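Local atomic coordinates of acylneuraminate lyase (Mycoplasma synoviae, PDB entry 4N4P), a protein that belongs to the dihydrodipicolinate synthetase family of TIM-barrel proteins and assembles from four chains. Residues A[10-15]-A[40-45]; A[188-193]-A[205-210]; A[195-200]-A[220-225]. One frame throughout, in Å; residues are numbered along the deposited sequence.

Contact 1 (A[10-15]-A[40-45]); sequences LFPAMV and QKVDGI
Strand 9-12 runs parallel to the start of strand 44-47, with Asp43 in the loop just before it, and the CA atoms of Phe11 and Gly44 are 4.6 Å apart. Leu10 O is gripped twice, by Asp43 N at 3.0 Å and, over a longer bond, by Gly44 N at 3.2 Å. Asp43 holds both polar backbone atoms of Leu10, because besides giving its N-H to Leu10 O it takes the N-H of Leu10 on its own OD2, at 2.8 Å in a nearly straight bond (168°), met on the anti side of the carboxylate. With CG held beside its own backbone N (chi1 -58°), the short Asp43 chain brings the carboxylate to the strand.

Strands 9-12 and 44-47 are the first and second of the TIM barrel, joined by helix 26-39, and their pairing closes the ring; Tyr46 continues it through backbone bonds to Pro12 and Met14. Gly44 has no side chain, and the Phe11 ring therefore lays one face over its CA, 3.7 Å from the ring centroid, in a CH-pi contact. Gly44 O meets Phe11 CA in a CA-H...O contact. Gly44 O also lies 3.1 Å from CD of Pro12, a residue with no N-H to offer.

The compact ring of Pro12 meets Val42 tip to tip, and its CD sits tightly against Val42 CG1 (3.4 Å). Beyond it, Met14 CB touches Ile45 CG2 at 3.7 Å. The flexible Met14 side chain also packs on Val32, Val33 and Leu36 of helix 26-39, while Phe11 also packs on Ile80 of strand 78-82.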
loop_
_atom_site.group_PDB
_atom_site.type_symbol
_atom_site.label_atom_id
_atom_site.label_comp_id
_atom_site.label_asym_id
_atom_site.label_seq_id
_atom_site.Cartn_x
_atom_site.Cartn_y
_atom_site.Cartn_z
ATOM N N LEU A 10 7.596 -5.160 31.884
ATOM C CA LEU A 10 7.305 -3.900 31.204
ATOM C C LEU A 10 8.486 -2.943 31.186
ATOM O O LEU A 10 9.072 -2.636 32.234
ATOM C CB LEU A 10 6.126 -3.193 31.857
ATOM C CG LEU A 10 4.804 -3.940 31.813
ATOM C CD1 LEU A 10 3.753 -3.075 32.557
ATOM C CD2 LEU A 10 4.369 -4.197 30.354
ATOM N N PHE A 11 8.781 -2.453 29.984
ATOM C CA PHE A 11 9.835 -1.462 29.733
ATOM C C PHE A 11 9.218 -0.239 29.037
ATOM O O PHE A 11 9.158 -0.215 27.811
ATOM C CB PHE A 11 10.878 -2.054 28.792
ATOM C CG PHE A 11 11.764 -3.095 29.430
ATOM C CD1 PHE A 11 11.236 -4.293 29.890
ATOM C CD2 PHE A 11 13.117 -2.858 29.575
ATOM C CE1 PHE A 11 12.053 -5.255 30.494
ATOM C CE2 PHE A 11 13.967 -3.822 30.153
ATOM C CZ PHE A 11 13.435 -4.994 30.637
ATOM N N PRO A 12 8.803 0.786 29.797
ATOM C CA PRO A 12 8.378 2.026 29.147
ATOM C C PRO A 12 9.494 2.570 28.255
ATOM O O PRO A 12 10.699 2.533 28.617
ATOM C CB PRO A 12 8.146 2.994 30.326
ATOM C CG PRO A 12 8.945 2.369 31.490
ATOM C CD PRO A 12 8.790 0.904 31.271
ATOM N N ALA A 13 9.099 3.048 27.087
ATOM C CA ALA A 13 9.998 3.802 26.221
ATOM C C ALA A 13 10.014 5.236 26.741
ATOM O O ALA A 13 9.114 6.043 26.461
ATOM C CB ALA A 13 9.532 3.736 24.773
ATOM N N MET A 14 11.019 5.523 27.547
ATOM C CA MET A 14 11.049 6.732 28.366
ATOM C C MET A 14 11.016 8.002 27.538
ATOM O O MET A 14 11.724 8.100 26.566
ATOM C CB MET A 14 12.330 6.757 29.200
ATOM C CG MET A 14 12.231 7.746 30.365
ATOM S SD MET A 14 13.796 7.867 31.221
ATOM C CE MET A 14 14.699 8.987 30.173
ATOM N N VAL A 15 10.188 8.955 27.957
ATOM C CA VAL A 15 10.203 10.300 27.385
ATOM C C VAL A 15 11.471 11.028 27.846
ATOM O O VAL A 15 11.993 10.756 28.932
ATOM C CB VAL A 15 8.927 11.094 27.766
ATOM C CG1 VAL A 15 7.706 10.405 27.157
ATOM C CG2 VAL A 15 8.769 11.222 29.308
ATOM N N GLN A 40 5.332 3.734 38.752
ATOM C CA GLN A 40 4.863 2.765 37.752
ATOM C C GLN A 40 5.312 1.338 38.072
ATOM O O GLN A 40 4.716 0.366 37.583
ATOM C CB GLN A 40 5.284 3.184 36.348
ATOM C CG GLN A 40 4.730 4.560 35.966
ATOM C CD GLN A 40 3.233 4.542 35.873
ATOM O OE1 GLN A 40 2.653 3.676 35.198
ATOM N NE2 GLN A 40 2.581 5.479 36.561
ATOM N N LYS A 41 6.368 1.213 38.877
ATOM C CA LYS A 41 6.895 -0.107 39.265
ATOM C C LYS A 41 7.261 -0.969 38.066
ATOM O O LYS A 41 6.896 -2.158 38.002
ATOM C CB LYS A 41 5.879 -0.855 40.162
ATOM C CG LYS A 41 5.460 -0.103 41.430
ATOM C CD LYS A 41 6.329 -0.464 42.627
ATOM C CE LYS A 41 5.893 0.293 43.901
ATOM N NZ LYS A 41 4.536 -0.137 44.382
ATOM N N VAL A 42 7.975 -0.375 37.109
ATOM C CA VAL A 42 8.312 -1.070 35.872
ATOM C C VAL A 42 9.464 -2.063 36.103
ATOM O O VAL A 42 10.195 -1.992 37.110
ATOM C CB VAL A 42 8.714 -0.067 34.740
ATOM C CG1 VAL A 42 7.558 0.882 34.467
ATOM C CG2 VAL A 42 9.968 0.741 35.140
ATOM N N ASP A 43 9.625 -2.977 35.156
ATOM C CA ASP A 43 10.694 -3.956 35.228
ATOM C C ASP A 43 11.980 -3.445 34.597
ATOM O O ASP A 43 13.076 -3.937 34.900
ATOM C CB ASP A 43 10.215 -5.238 34.558
ATOM C CG ASP A 43 8.969 -5.760 35.201
ATOM O OD1 ASP A 43 9.108 -6.320 36.307
ATOM O OD2 ASP A 43 7.843 -5.583 34.645
ATOM N N GLY A 44 11.852 -2.462 33.708
ATOM C CA GLY A 44 13.006 -1.908 33.047
ATOM C C GLY A 44 12.630 -0.620 32.357
ATOM O O GLY A 44 11.440 -0.258 32.302
ATOM N N ILE A 45 13.636 0.062 31.799
ATOM C CA ILE A 45 13.393 1.312 31.068
ATOM C C ILE A 45 14.151 1.255 29.760
ATOM O O ILE A 45 15.318 0.825 29.726
ATOM C CB ILE A 45 13.860 2.567 31.877
ATOM C CG1 ILE A 45 13.168 2.599 33.230
ATOM C CG2 ILE A 45 13.515 3.867 31.121
ATOM C CD1 ILE A 45 13.805 3.582 34.235
#

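Contact 2 (A[188-193]-A[205-210]); sequences FMFAWD and KGFIGS
Phe190 is bonded at both backbone polar atoms to strand 206-209: its N gives a straight bond to Gly206 O (2.8 Å), and its O accepts from Ile208 N (3.0 Å), which stands above the carbonyl plane. This is the parallel pairing of a beta-alpha-beta unit, with Phe190 opposite Phe207. The two phenylalanines lie on one face of the sheet, where Phe190 CB rests against Phe207 CD2 at 3.6 Å. On the other face, the flexible Met189 crosses Ile208 at about a right angle, Met189 CB to Ile208 CD1 3.7 Å. Bends at chi2 and chi3 then fold its thioether back over Gly206, whose bare CA lies 3.9 Å from Met189 SD.

Further along, Gly209 lets the carboxylate of Asp193 come close, Asp193 OD2 to Gly209 CA 3.4 Å. Asp193 OD2 is fixed by a hydrogen bond to Thr211 OG1. Asp193 OD1 accepts from a water at 2.7 Å, and the same water accepts from Ser210 N (2.9 Å), so the carboxylate reaches the strand end through solvent. Another water joins Phe188 O to Lys205 N at the opposite end.

Outward, Phe176 of helix 173-182 and the Phe190 ring pack edge-to-face. Strand 163-168 flanks strand 187-190, and strand 9-12 flanks strand 206-209, its Phe11 packing on both Met189 and Ile208.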
loop_
_atom_site.group_PDB
_atom_site.type_symbol
_atom_site.label_atom_id
_atom_site.label_comp_id
_atom_site.label_asym_id
_atom_site.label_seq_id
_atom_site.Cartn_x
_atom_site.Cartn_y
_atom_site.Cartn_z
ATOM N N PHE A 188 12.922 -11.669 21.958
ATOM C CA PHE A 188 12.109 -10.738 21.182
ATOM C C PHE A 188 11.346 -9.896 22.184
ATOM O O PHE A 188 10.519 -10.421 22.925
ATOM C CB PHE A 188 11.158 -11.493 20.215
ATOM C CG PHE A 188 11.880 -12.164 19.097
ATOM C CD1 PHE A 188 12.171 -11.465 17.923
ATOM C CD2 PHE A 188 12.323 -13.477 19.224
ATOM C CE1 PHE A 188 12.883 -12.073 16.880
ATOM C CE2 PHE A 188 13.034 -14.096 18.200
ATOM C CZ PHE A 188 13.313 -13.398 17.020
ATOM N N MET A 189 11.653 -8.597 22.214
ATOM C CA MET A 189 10.951 -7.650 23.049
ATOM C C MET A 189 9.751 -7.124 22.238
ATOM O O MET A 189 9.932 -6.595 21.139
ATOM C CB MET A 189 11.909 -6.542 23.504
ATOM C CG MET A 189 13.056 -7.070 24.410
ATOM S SD MET A 189 12.481 -7.773 25.973
ATOM C CE MET A 189 12.101 -6.312 26.940
ATOM N N PHE A 190 8.537 -7.331 22.741
ATOM C CA PHE A 190 7.332 -7.038 21.955
ATOM C C PHE A 190 6.934 -5.551 22.125
ATOM O O PHE A 190 6.708 -5.089 23.240
ATOM C CB PHE A 190 6.207 -7.981 22.370
ATOM C CG PHE A 190 5.044 -7.973 21.436
ATOM C CD1 PHE A 190 5.073 -8.730 20.262
ATOM C CD2 PHE A 190 3.927 -7.190 21.710
ATOM C CE1 PHE A 190 3.995 -8.708 19.375
ATOM C CE2 PHE A 190 2.827 -7.176 20.845
ATOM C CZ PHE A 190 2.858 -7.925 19.677
ATOM N N ALA A 191 6.862 -4.814 21.020
ATOM C CA ALA A 191 6.751 -3.360 21.085
ATOM C C ALA A 191 5.481 -2.830 20.417
ATOM O O ALA A 191 5.447 -1.700 19.937
ATOM C CB ALA A 191 8.002 -2.685 20.522
ATOM N N TRP A 192 4.421 -3.620 20.416
ATOM C CA TRP A 192 3.135 -3.114 19.928
ATOM C C TRP A 192 2.113 -3.179 21.067
ATOM O O TRP A 192 1.517 -4.213 21.328
ATOM C CB TRP A 192 2.677 -3.844 18.657
ATOM C CG TRP A 192 1.348 -3.311 18.103
ATOM C CD1 TRP A 192 0.831 -2.058 18.257
ATOM C CD2 TRP A 192 0.401 -4.041 17.315
ATOM N NE1 TRP A 192 -0.400 -1.956 17.602
ATOM C CE2 TRP A 192 -0.673 -3.155 17.007
ATOM C CE3 TRP A 192 0.360 -5.346 16.821
ATOM C CZ2 TRP A 192 -1.767 -3.547 16.240
ATOM C CZ3 TRP A 192 -0.741 -5.739 16.066
ATOM C CH2 TRP A 192 -1.787 -4.842 15.789
ATOM N N ASP A 193 1.978 -2.045 21.769
ATOM C CA ASP A 193 1.248 -1.968 23.024
ATOM C C ASP A 193 -0.186 -2.477 22.880
ATOM O O ASP A 193 -0.722 -3.152 23.778
ATOM C CB ASP A 193 1.193 -0.505 23.528
ATOM C CG ASP A 193 2.577 0.156 23.621
ATOM O OD1 ASP A 193 3.427 -0.133 22.769
ATOM O OD2 ASP A 193 2.797 0.981 24.538
ATOM N N LYS A 205 7.574 -12.168 26.430
ATOM C CA LYS A 205 7.574 -12.052 27.883
ATOM C C LYS A 205 8.029 -10.678 28.337
ATOM O O LYS A 205 7.900 -10.322 29.529
ATOM C CB LYS A 205 8.485 -13.132 28.488
ATOM C CG LYS A 205 7.961 -14.548 28.323
ATOM C CD LYS A 205 8.902 -15.534 29.015
ATOM C CE LYS A 205 8.380 -16.982 28.939
ATOM N NZ LYS A 205 7.324 -17.247 29.974
ATOM N N GLY A 206 8.564 -9.915 27.389
ATOM C CA GLY A 206 9.083 -8.577 27.641
ATOM C C GLY A 206 8.444 -7.628 26.638
ATOM O O GLY A 206 8.286 -7.977 25.450
ATOM N N PHE A 207 8.063 -6.458 27.124
ATOM C CA PHE A 207 7.289 -5.492 26.339
ATOM C C PHE A 207 7.896 -4.113 26.434
ATOM O O PHE A 207 8.092 -3.578 27.527
ATOM C CB PHE A 207 5.835 -5.491 26.799
ATOM C CG PHE A 207 5.223 -6.844 26.717
ATOM C CD1 PHE A 207 5.357 -7.751 27.764
ATOM C CD2 PHE A 207 4.597 -7.245 25.536
ATOM C CE1 PHE A 207 4.848 -9.047 27.633
ATOM C CE2 PHE A 207 4.067 -8.525 25.407
ATOM C CZ PHE A 207 4.198 -9.429 26.447
ATOM N N ILE A 208 8.184 -3.521 25.277
ATOM C CA ILE A 208 8.675 -2.151 25.267
ATOM C C ILE A 208 7.578 -1.276 24.667
ATOM O O ILE A 208 7.034 -1.601 23.617
ATOM C CB ILE A 208 9.960 -1.986 24.450
ATOM C CG1 ILE A 208 11.110 -2.808 25.076
ATOM C CG2 ILE A 208 10.350 -0.531 24.381
ATOM C CD1 ILE A 208 12.310 -2.965 24.156
ATOM N N GLY A 209 7.245 -0.182 25.319
ATOM C CA GLY A 209 6.184 0.656 24.745
ATOM C C GLY A 209 6.035 2.011 25.387
ATOM O O GLY A 209 6.298 2.182 26.567
ATOM N N SER A 210 5.606 2.972 24.568
ATOM C CA SER A 210 5.398 4.339 25.021
ATOM C C SER A 210 4.312 4.391 26.100
ATOM O O SER A 210 4.392 5.189 27.034
ATOM C CB SER A 210 4.953 5.195 23.826
ATOM O OG SER A 210 3.718 4.713 23.285
HETATM O O HOH W 1 10.225 -11.737 25.364
HETATM O O HOH W 2 4.920 2.016 21.947
#

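Contact 3 (A[195-200]-A[220-225]); sequences ALAMGL and NAIIKA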
loop_
_atom_site.group_PDB
_atom_site.type_symbol
_atom_site.label_atom_id
_atom_site.label_comp_id
_atom_site.label_asym_id
_atom_site.label_seq_id
_atom_site.Cartn_x
_atom_site.Cartn_y
_atom_site.Cartn_z
ATOM N N ALA A 195 -1.330 -4.798 21.302
ATOM C CA ALA A 195 -1.448 -6.230 21.051
ATOM C C ALA A 195 -0.738 -7.038 22.106
ATOM O O ALA A 195 -0.321 -8.177 21.851
ATOM C CB ALA A 195 -0.909 -6.563 19.670
ATOM N N LEU A 196 -0.606 -6.447 23.295
ATOM C CA LEU A 196 0.135 -7.063 24.395
ATOM C C LEU A 196 -0.252 -8.529 24.610
ATOM O O LEU A 196 0.623 -9.429 24.649
ATOM C CB LEU A 196 -0.078 -6.246 25.689
ATOM C CG LEU A 196 0.980 -6.469 26.792
ATOM C CD1 LEU A 196 0.971 -5.308 27.797
ATOM C CD2 LEU A 196 0.785 -7.761 27.553
ATOM N N ALA A 197 -1.552 -8.766 24.774
ATOM C CA ALA A 197 -2.047 -10.109 25.076
ATOM C C ALA A 197 -1.830 -11.059 23.904
ATOM O O ALA A 197 -1.574 -12.245 24.095
ATOM C CB ALA A 197 -3.512 -10.059 25.465
ATOM N N MET A 198 -1.895 -10.540 22.693
ATOM C CA MET A 198 -1.614 -11.367 21.537
ATOM C C MET A 198 -0.115 -11.741 21.511
ATOM O O MET A 198 0.241 -12.883 21.194
ATOM C CB MET A 198 -2.145 -10.691 20.275
ATOM C CG MET A 198 -3.726 -10.859 20.129
ATOM S SD MET A 198 -4.173 -9.913 18.735
ATOM C CE MET A 198 -5.961 -9.744 18.943
ATOM N N GLY A 199 0.745 -10.777 21.868
ATOM C CA GLY A 199 2.183 -11.025 22.022
ATOM C C GLY A 199 2.447 -12.108 23.078
ATOM O O GLY A 199 3.207 -13.061 22.828
ATOM N N LEU A 200 1.857 -11.966 24.263
ATOM C CA LEU A 200 2.001 -12.995 25.310
ATOM C C LEU A 200 1.611 -14.373 24.809
ATOM O O LEU A 200 2.293 -15.359 25.072
ATOM C CB LEU A 200 1.108 -12.689 26.511
ATOM C CG LEU A 200 1.526 -11.564 27.465
ATOM C CD1 LEU A 200 0.289 -11.240 28.260
ATOM C CD2 LEU A 200 2.706 -11.961 28.372
ATOM N N ASN A 220 0.157 -4.387 33.263
ATOM C CA ASN A 220 0.406 -5.496 34.177
ATOM C C ASN A 220 -0.853 -6.268 34.491
ATOM O O ASN A 220 -0.787 -7.484 34.653
ATOM C CB ASN A 220 1.072 -5.033 35.488
ATOM C CG ASN A 220 2.575 -4.918 35.359
ATOM O OD1 ASN A 220 3.202 -3.955 35.865
ATOM N ND2 ASN A 220 3.170 -5.880 34.688
ATOM N N ALA A 221 -2.000 -5.585 34.524
ATOM C CA ALA A 221 -3.243 -6.274 34.828
ATOM C C ALA A 221 -3.509 -7.317 33.752
ATOM O O ALA A 221 -3.989 -8.418 34.054
ATOM C CB ALA A 221 -4.429 -5.283 34.970
ATOM N N ILE A 222 -3.191 -6.971 32.513
ATOM C CA ILE A 222 -3.373 -7.904 31.385
ATOM C C ILE A 222 -2.425 -9.105 31.540
ATOM O O ILE A 222 -2.841 -10.258 31.432
ATOM C CB ILE A 222 -3.149 -7.221 30.019
ATOM C CG1 ILE A 222 -4.236 -6.167 29.752
ATOM C CG2 ILE A 222 -3.168 -8.248 28.878
ATOM C CD1 ILE A 222 -3.801 -5.187 28.684
ATOM N N ILE A 223 -1.168 -8.823 31.833
ATOM C CA ILE A 223 -0.180 -9.893 31.995
ATOM C C ILE A 223 -0.605 -10.821 33.135
ATOM O O ILE A 223 -0.582 -12.053 32.987
ATOM C CB ILE A 223 1.223 -9.327 32.277
ATOM C CG1 ILE A 223 1.713 -8.531 31.056
ATOM C CG2 ILE A 223 2.201 -10.507 32.629
ATOM C CD1 ILE A 223 3.011 -7.740 31.262
ATOM N N LYS A 224 -0.998 -10.237 34.259
ATOM C CA LYS A 224 -1.396 -11.066 35.426
ATOM C C LYS A 224 -2.627 -11.917 35.110
ATOM O O LYS A 224 -2.669 -13.106 35.453
ATOM C CB LYS A 224 -1.599 -10.220 36.683
ATOM C CG LYS A 224 -0.310 -9.509 37.159
ATOM C CD LYS A 224 0.936 -10.438 37.262
ATOM C CE LYS A 224 1.005 -11.133 38.617
ATOM N NZ LYS A 224 2.418 -11.453 39.047
ATOM N N ALA A 225 -3.606 -11.329 34.433
ATOM C CA ALA A 225 -4.798 -12.088 34.011
ATOM C C ALA A 225 -4.438 -13.227 33.051
ATOM O O ALA A 225 -4.977 -14.336 33.151
ATOM C CB ALA A 225 -5.872 -11.137 33.368
#
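Leu196 swings its CG anti to the backbone N (chi1 -160°), which extends CD2 across toward helix 212-227, while Ile223 keeps CG1 beside its own N (chi1 -65°), which turns the CG1 methylene to the leucine. The two side chains cross at about a right angle, with Leu196 CD2 3.7 Å from Ile223 CG1. Leu196 CD2 also brushes the branch methyl CG2 of Ile222, at a looser 4.2 Å.

One turn further on, Leu200 lays its CD1 over the second isoleucine: Leu200 CD1 lies 4.0 Å from Ile223 CA. The backbone bond from Leu200 N to Leu196 O sets the two leucines a turn apart on the same side of helix 196-200, and Leu196 CD2 and Leu200 CD1 meet the same isoleucine. Ala197, next to Leu196, turns a single methyl to Ile222: Ala197 CB lies 3.9 Å from Ile222 CG2. The smallness of this residue suits the point where the backbones come nearest, Ala197 CA being 6.8 Å from Ile222 CA.

No hydrogen bond joins the segments; the contact is wholly apolar and buried. Their axes pass 10.1 Å apart and cross at -35°, both helices running in broadly the same sense, as neighbouring outer helices of a TIM barrel do. Branched leucine and isoleucine chains suit such a spacing, since they can fill it with methyl groups from either helix.

On the barrel side, Phe207 of strand 206-209 packs beneath Leu196 and Leu200, and Leu10 of strand 9-12 lies against Ile223. Away from the strands, helix 231-248 covers Ala197 and Ile222 through Val234, Thr238, Leu237 and Tyr241, and Ala197 also meets Thr201 of the second subunit.

From the N terminus, contact 1 comes first: it closes the loop through helix 26-39 and pairs the first two strands of the barrel before anything else opens. Contacts 2 and 3 lie much later and cross, because helix 196-201 leaves after strand 187-190, strand 206-209 then completes contact 2, and helix 212-227 completes contact 3. Although far apart in sequence, contacts 1 and 2 are neighbours in the sheet, where Phe11 N probably bonds to Phe207 O (2.8 Å) and Ala13 N to Gly209 O. Phe190 CZ packs on Gly199 CA, and Leu10 CD1 on Asn220 OD1, tying the strand ring to its helical coat where first and last strands meet.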